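Local coordinates for M32 carboxypeptidase (Chitinophagaceae bacterium, PDB 7A03), which probably acts as a metal-dependent carboxypeptidase of the M32 family, removing residues one at a time from the C-terminal end of peptides, at residues I57-E60 with L61-P65; E9-A12 with A13-Q16. All coordinates share one frame; numbering follows the deposited sequence.

Interaction 1. Residues I57-E60 with L61-P65; sequences IAHE and LFTAP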
ATOM      1  N   ILE A  57       3.227  -1.396 -26.047  1.00 15.82           N
ATOM      2  CA  ILE A  57       2.863  -2.689 -26.613  1.00 15.43           C
ATOM      3  C   ILE A  57       1.835  -3.381 -25.726  1.00 16.18           C
ATOM      4  O   ILE A  57       0.821  -3.897 -26.221  1.00 14.61           O
ATOM      5  CB  ILE A  57       4.121  -3.552 -26.838  1.00 16.73           C
ATOM      6  CG1 ILE A  57       4.936  -3.007 -28.017  1.00 16.16           C
ATOM      7  CG2 ILE A  57       3.747  -5.034 -27.036  1.00 16.83           C
ATOM      8  CD1 ILE A  57       6.348  -3.576 -28.080  1.00 14.10           C
ATOM      9  N   ALA A  58       2.049  -3.355 -24.402  1.00 15.89           N
ATOM     10  CA  ALA A  58       1.107  -4.040 -23.521  1.00 15.76           C
ATOM     11  C   ALA A  58      -0.270  -3.436 -23.678  1.00 14.82           C
ATOM     12  O   ALA A  58      -1.278  -4.157 -23.736  1.00 14.73           O
ATOM     13  CB  ALA A  58       1.549  -3.938 -22.068  1.00 17.33           C
ATOM     14  N   HIS A  59      -0.319  -2.108 -23.801  1.00 15.21           N
ATOM     15  CA  HIS A  59      -1.605  -1.440 -23.880  1.00 16.10           C
ATOM     16  C   HIS A  59      -2.289  -1.796 -25.186  1.00 18.39           C
ATOM     17  O   HIS A  59      -3.503  -2.071 -25.213  1.00 18.38           O
ATOM     18  CB  HIS A  59      -1.399   0.068 -23.742  1.00 15.28           C
ATOM     19  CG  HIS A  59      -2.668   0.859 -23.813  1.00 20.71           C
ATOM     20  ND1 HIS A  59      -3.455   1.108 -22.710  1.00 24.42           N
ATOM     21  CD2 HIS A  59      -3.291   1.445 -24.863  1.00 24.18           C
ATOM     22  CE1 HIS A  59      -4.507   1.819 -23.076  1.00 24.58           C
ATOM     23  NE2 HIS A  59      -4.432   2.037 -24.375  1.00 26.07           N
ATOM     24  N   GLU A  60      -1.507  -1.853 -26.276  1.00 16.21           N
ATOM     25  CA  GLU A  60      -2.073  -2.268 -27.553  1.00 18.70           C
ATOM     26  C   GLU A  60      -2.700  -3.645 -27.421  1.00 16.98           C
ATOM     27  O   GLU A  60      -3.813  -3.884 -27.912  1.00 17.93           O
ATOM     28  CB  GLU A  60      -0.988  -2.285 -28.635  1.00 21.90           C
ATOM     29  CG  GLU A  60      -0.478  -0.911 -29.037  1.00 23.67           C
ATOM     30  CD  GLU A  60       0.786  -0.961 -29.897  1.00 23.91           C
ATOM     31  OE1 GLU A  60       1.391  -2.051 -30.062  1.00 23.52           O
ATOM     32  OE2 GLU A  60       1.174   0.104 -30.419  1.00 24.63           O
ATOM     33  N   LEU A  61      -2.024  -4.549 -26.706  1.00 16.99           N
ATOM     34  CA  LEU A  61      -2.562  -5.895 -26.594  1.00 15.69           C
ATOM     35  C   LEU A  61      -3.837  -5.895 -25.761  1.00 16.17           C
ATOM     36  O   LEU A  61      -4.816  -6.568 -26.111  1.00 16.57           O
ATOM     37  CB  LEU A  61      -1.501  -6.837 -26.028  1.00 14.54           C
ATOM     38  CG  LEU A  61      -0.315  -7.054 -26.975  1.00 16.05           C
ATOM     39  CD1 LEU A  61       0.843  -7.721 -26.240  1.00 17.38           C
ATOM     40  CD2 LEU A  61      -0.782  -7.887 -28.170  1.00 19.16           C
ATOM     41  N   PHE A  62      -3.872  -5.098 -24.695  1.00 15.93           N
ATOM     42  CA  PHE A  62      -5.039  -5.196 -23.835  1.00 17.02           C
ATOM     43  C   PHE A  62      -6.237  -4.418 -24.358  1.00 19.50           C
ATOM     44  O   PHE A  62      -7.342  -4.586 -23.832  1.00 23.27           O
ATOM     45  CB  PHE A  62      -4.721  -4.794 -22.399  1.00 16.76           C
ATOM     46  CG  PHE A  62      -5.840  -5.076 -21.471  1.00 21.59           C
ATOM     47  CD1 PHE A  62      -6.288  -6.376 -21.300  1.00 23.47           C
ATOM     48  CD2 PHE A  62      -6.492  -4.048 -20.818  1.00 23.15           C
ATOM     49  CE1 PHE A  62      -7.345  -6.648 -20.447  1.00 22.92           C
ATOM     50  CE2 PHE A  62      -7.549  -4.312 -19.975  1.00 24.82           C
ATOM     51  CZ  PHE A  62      -7.974  -5.613 -19.790  1.00 24.09           C
ATOM     52  N   THR A  63      -6.058  -3.595 -25.387  1.00 19.32           N
ATOM     53  CA  THR A  63      -7.168  -2.887 -26.011  1.00 18.87           C
ATOM     54  C   THR A  63      -7.555  -3.501 -27.347  1.00 20.12           C
ATOM     55  O   THR A  63      -8.411  -2.949 -28.046  1.00 22.14           O
ATOM     56  CB  THR A  63      -6.835  -1.399 -26.190  1.00 24.02           C
ATOM     57  OG1 THR A  63      -5.639  -1.264 -26.979  1.00 25.78           O
ATOM     58  CG2 THR A  63      -6.661  -0.714 -24.845  1.00 21.60           C
ATOM     59  N   ALA A  64      -6.961  -4.638 -27.704  1.00 17.94           N
ATOM     60  CA  ALA A  64      -7.156  -5.216 -29.024  1.00 23.17           C
ATOM     61  C   ALA A  64      -8.619  -5.608 -29.222  1.00 21.76           C
ATOM     62  O   ALA A  64      -9.229  -6.200 -28.328  1.00 19.95           O
ATOM     63  CB  ALA A  64      -6.286  -6.461 -29.190  1.00 20.13           C
ATOM     64  N   PRO A  65      -9.207  -5.302 -30.379  1.00 22.66           N
ATOM     65  CA  PRO A  65     -10.614  -5.687 -30.611  1.00 22.84           C
ATOM     66  C   PRO A  65     -10.882  -7.178 -30.489  1.00 24.13           C
ATOM     67  O   PRO A  65     -11.968  -7.575 -30.039  1.00 24.13           O
ATOM     68  CB  PRO A  65     -10.882  -5.180 -32.039  1.00 30.30           C
ATOM     69  CG  PRO A  65      -9.858  -4.111 -32.267  1.00 31.32           C
ATOM     70  CD  PRO A  65      -8.635  -4.548 -31.507  1.00 29.14           C
TER

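Interaction 2. Residues E9-A12 with A13-Q16; sequences EQYA and AYKQ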
ATOM      1  N   GLU A   9     -11.910 -24.197 -26.116  1.00 43.29           N
ATOM      2  CA  GLU A   9     -10.968 -23.609 -27.064  1.00 40.44           C
ATOM      3  C   GLU A   9     -10.946 -22.091 -26.932  1.00 38.50           C
ATOM      4  O   GLU A   9      -9.878 -21.463 -26.931  1.00 37.26           O
ATOM      5  CB  GLU A   9     -11.389 -24.022 -28.473  1.00 42.01           C
ATOM      6  CG  GLU A   9     -10.330 -23.898 -29.541  1.00 46.80           C
ATOM      7  CD  GLU A   9     -10.688 -24.704 -30.781  1.00 47.94           C
ATOM      8  OE1 GLU A   9      -9.768 -25.168 -31.480  1.00 41.27           O
ATOM      9  OE2 GLU A   9     -11.897 -24.881 -31.049  1.00 49.11           O
ATOM     10  N   GLN A  10     -12.125 -21.493 -26.784  1.00 36.87           N
ATOM     11  CA  GLN A  10     -12.242 -20.048 -26.630  1.00 31.43           C
ATOM     12  C   GLN A  10     -11.678 -19.571 -25.291  1.00 27.33           C
ATOM     13  O   GLN A  10     -11.001 -18.533 -25.229  1.00 27.34           O
ATOM     14  CB  GLN A  10     -13.702 -19.624 -26.826  1.00 37.15           C
ATOM     15  CG  GLN A  10     -14.740 -20.189 -25.830  1.00 49.76           C
ATOM     16  CD  GLN A  10     -14.586 -21.675 -25.516  1.00 61.58           C
ATOM     17  OE1 GLN A  10     -14.345 -22.490 -26.411  1.00 64.35           O
ATOM     18  NE2 GLN A  10     -14.712 -22.029 -24.239  1.00 61.79           N
ATOM     19  N   TYR A  11     -11.940 -20.302 -24.203  1.00 22.59           N
ATOM     20  CA  TYR A  11     -11.325 -19.907 -22.941  1.00 22.52           C
ATOM     21  C   TYR A  11      -9.809 -20.032 -23.016  1.00 21.62           C
ATOM     22  O   TYR A  11      -9.084 -19.180 -22.486  1.00 21.01           O
ATOM     23  CB  TYR A  11     -11.900 -20.697 -21.760  1.00 22.43           C
ATOM     24  CG  TYR A  11     -11.419 -20.168 -20.427  1.00 16.93           C
ATOM     25  CD1 TYR A  11     -12.071 -19.119 -19.802  1.00 19.92           C
ATOM     26  CD2 TYR A  11     -10.295 -20.708 -19.807  1.00 19.04           C
ATOM     27  CE1 TYR A  11     -11.620 -18.608 -18.590  1.00 18.92           C
ATOM     28  CE2 TYR A  11      -9.834 -20.208 -18.601  1.00 19.05           C
ATOM     29  CZ  TYR A  11     -10.515 -19.170 -17.991  1.00 19.92           C
ATOM     30  OH  TYR A  11     -10.064 -18.668 -16.798  1.00 19.59           O
ATOM     31  N   ALA A  12      -9.307 -21.077 -23.690  1.00 18.67           N
ATOM     32  CA  ALA A  12      -7.864 -21.208 -23.853  1.00 19.24           C
ATOM     33  C   ALA A  12      -7.292 -20.048 -24.658  1.00 19.53           C
ATOM     34  O   ALA A  12      -6.173 -19.603 -24.389  1.00 20.00           O
ATOM     35  CB  ALA A  12      -7.512 -22.554 -24.494  1.00 24.24           C
ATOM     36  N   ALA A  13      -8.056 -19.521 -25.623  1.00 19.18           N
ATOM     37  CA  ALA A  13      -7.552 -18.366 -26.369  1.00 23.81           C
ATOM     38  C   ALA A  13      -7.521 -17.115 -25.497  1.00 21.22           C
ATOM     39  O   ALA A  13      -6.584 -16.307 -25.585  1.00 19.48           O
ATOM     40  CB  ALA A  13      -8.379 -18.140 -27.637  1.00 19.69           C
ATOM     41  N   TYR A  14      -8.535 -16.949 -24.640  1.00 20.29           N
ATOM     42  CA  TYR A  14      -8.503 -15.872 -23.649  1.00 19.63           C
ATOM     43  C   TYR A  14      -7.266 -15.972 -22.757  1.00 20.81           C
ATOM     44  O   TYR A  14      -6.553 -14.981 -22.533  1.00 18.16           O
ATOM     45  CB  TYR A  14      -9.789 -15.907 -22.825  1.00 15.78           C
ATOM     46  CG  TYR A  14      -9.687 -15.241 -21.475  1.00 16.30           C
ATOM     47  CD1 TYR A  14      -9.716 -13.855 -21.357  1.00 14.88           C
ATOM     48  CD2 TYR A  14      -9.586 -15.999 -20.313  1.00 19.86           C
ATOM     49  CE1 TYR A  14      -9.632 -13.234 -20.104  1.00 14.77           C
ATOM     50  CE2 TYR A  14      -9.498 -15.399 -19.077  1.00 17.47           C
ATOM     51  CZ  TYR A  14      -9.527 -14.016 -18.970  1.00 18.15           C
ATOM     52  OH  TYR A  14      -9.437 -13.445 -17.710  1.00 15.57           O
ATOM     53  N   LYS A  15      -7.003 -17.166 -22.228  1.00 16.50           N
ATOM     54  CA  LYS A  15      -5.850 -17.361 -21.359  1.00 16.38           C
ATOM     55  C   LYS A  15      -4.539 -17.077 -22.091  1.00 17.71           C
ATOM     56  O   LYS A  15      -3.636 -16.441 -21.534  1.00 16.28           O
ATOM     57  CB  LYS A  15      -5.882 -18.779 -20.779  1.00 22.82           C
ATOM     58  CG  LYS A  15      -4.889 -19.056 -19.675  1.00 27.32           C
ATOM     59  CD  LYS A  15      -5.039 -20.489 -19.182  1.00 30.06           C
ATOM     60  CE  LYS A  15      -4.038 -20.814 -18.087  1.00 35.53           C
ATOM     61  NZ  LYS A  15      -4.090 -22.261 -17.734  1.00 40.45           N
ATOM     62  N   GLN A  16      -4.430 -17.509 -23.353  1.00 19.13           N
ATOM     63  CA  GLN A  16      -3.213 -17.259 -24.118  1.00 18.25           C
ATOM     64  C   GLN A  16      -2.985 -15.759 -24.294  1.00 17.45           C
ATOM     65  O   GLN A  16      -1.875 -15.250 -24.078  1.00 15.92           O
ATOM     66  CB  GLN A  16      -3.305 -17.980 -25.469  1.00 19.60           C
ATOM     67  CG  GLN A  16      -2.108 -17.787 -26.384  1.00 21.67           C
ATOM     68  CD  GLN A  16      -2.226 -16.537 -27.236  1.00 29.63           C
ATOM     69  OE1 GLN A  16      -3.295 -16.235 -27.765  1.00 36.87           O
ATOM     70  NE2 GLN A  16      -1.122 -15.803 -27.375  1.00 35.01           N
TER

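Interaction 1. Residues I57-E60 with L61-P65
T63 folds back over H59, one helical turn earlier, and each branch of its side chain finds something there. T63 CB packs 3.5 Å from the backbone O of H59. Beyond it, OG1 sits at chi1 58°, between the backbone N and the carbonyl carbon, which turns the hydroxyl back to the helix; T63 OG1 donates to H59 O over 2.9 Å, approaching from 31° outside the carbonyl plane. The methyl takes the other direction and lies over one face of the imidazole, offset toward its rim near NE2, a CH-pi contact with T63 CG2 3.9 Å from the ring centroid of H59. With CG of H59 anti to its N (chi1 180°), the imidazole swings toward the C-terminal end of the helix, where it meets this methyl. Helix 44-62 ends here: T63 is the first residue to leave helical angles, and its N also bonds to H59 O, so that one carbonyl takes two donors. A64 occupies the N-cap position before the helix starting at P65, with T63 O held by K99 and A64 O by Y95. Without the hydroxyl and methyl of T63, as with an alanine here, H59 O would probably lose one of its two donors and the imidazole its covering methyl. On another side of the turn, L61 CD1 lies alongside I57 CG2 at 4.0 Å, while L61 also touches K20 and I21 of helix 9-37.

Interaction 2. Residues E9-A12 with A13-Q16
The ring of Y11 takes Y14 CD2 over one face, 3.7 Å above the plane and displaced toward the rim. CE1 of Y11 is the atom nearest to it, and the neighbouring Y14 CE2 comes within 4.0 Å of Y11 OH, so one long side of the Y14 ring runs along the Y11 ring. The planes meet at 51° with centroids 5.3 Å apart, an oblique pair. At the edge of the Y14 ring, in its plane, lies the backbone O of Y11, 3.9 Å from Y14 CD2. Both tyrosines have CG anti to the backbone N (chi1 -172° for Y11, 158° for Y14), which sends the two rings out side by side in the same direction. The pair occupies the first turns of helix 9-37, an i, i+3 arrangement on the buried side of an amphipathic segment. Here the helix packs against helix 82-100, where N87 bonds the hydroxyl of Y11 and S91 that of Y14, while I88 touches both side chains; Y14 also meets L71 and L74 of helix 65-74. The hydroxyls of these two buried tyrosines thus both find polar partners on one neighbouring helix. Regular i to i+4 bonds run beneath: Y14 N reaches Q10 O over 3.0 Å, and K15 N reaches Y11 O over 2.9 Å, so the carbonyl beside the Y14 ring is also tied into the backbone. The extended chain of K15 leads away from this turn, its NZ making a long, weak ion pair with E281, and Q16 N closes the next turn on A12 O.

How the interactions relate
Interaction 2 comes first along the chain, at the start of helix 9-37; interaction 1 follows at the end of helix 44-62, the next helix. Their centres are 16 Å apart and their nearest atoms about 7 Å, so they do not touch, yet both lie on the same side of the chain's centre, toward its periphery. Helices 9-37 and 44-62 also meet through A58, L61 and F62 of interaction 1. Helix 82-100 joins the two sites: it receives F62 from interaction 1 and both tyrosines from interaction 2. Helix 65-74, which begins where interaction 1 ends, packs against interaction 2, so the contacts belong to one cluster of N-terminal helices in this largely helical chain.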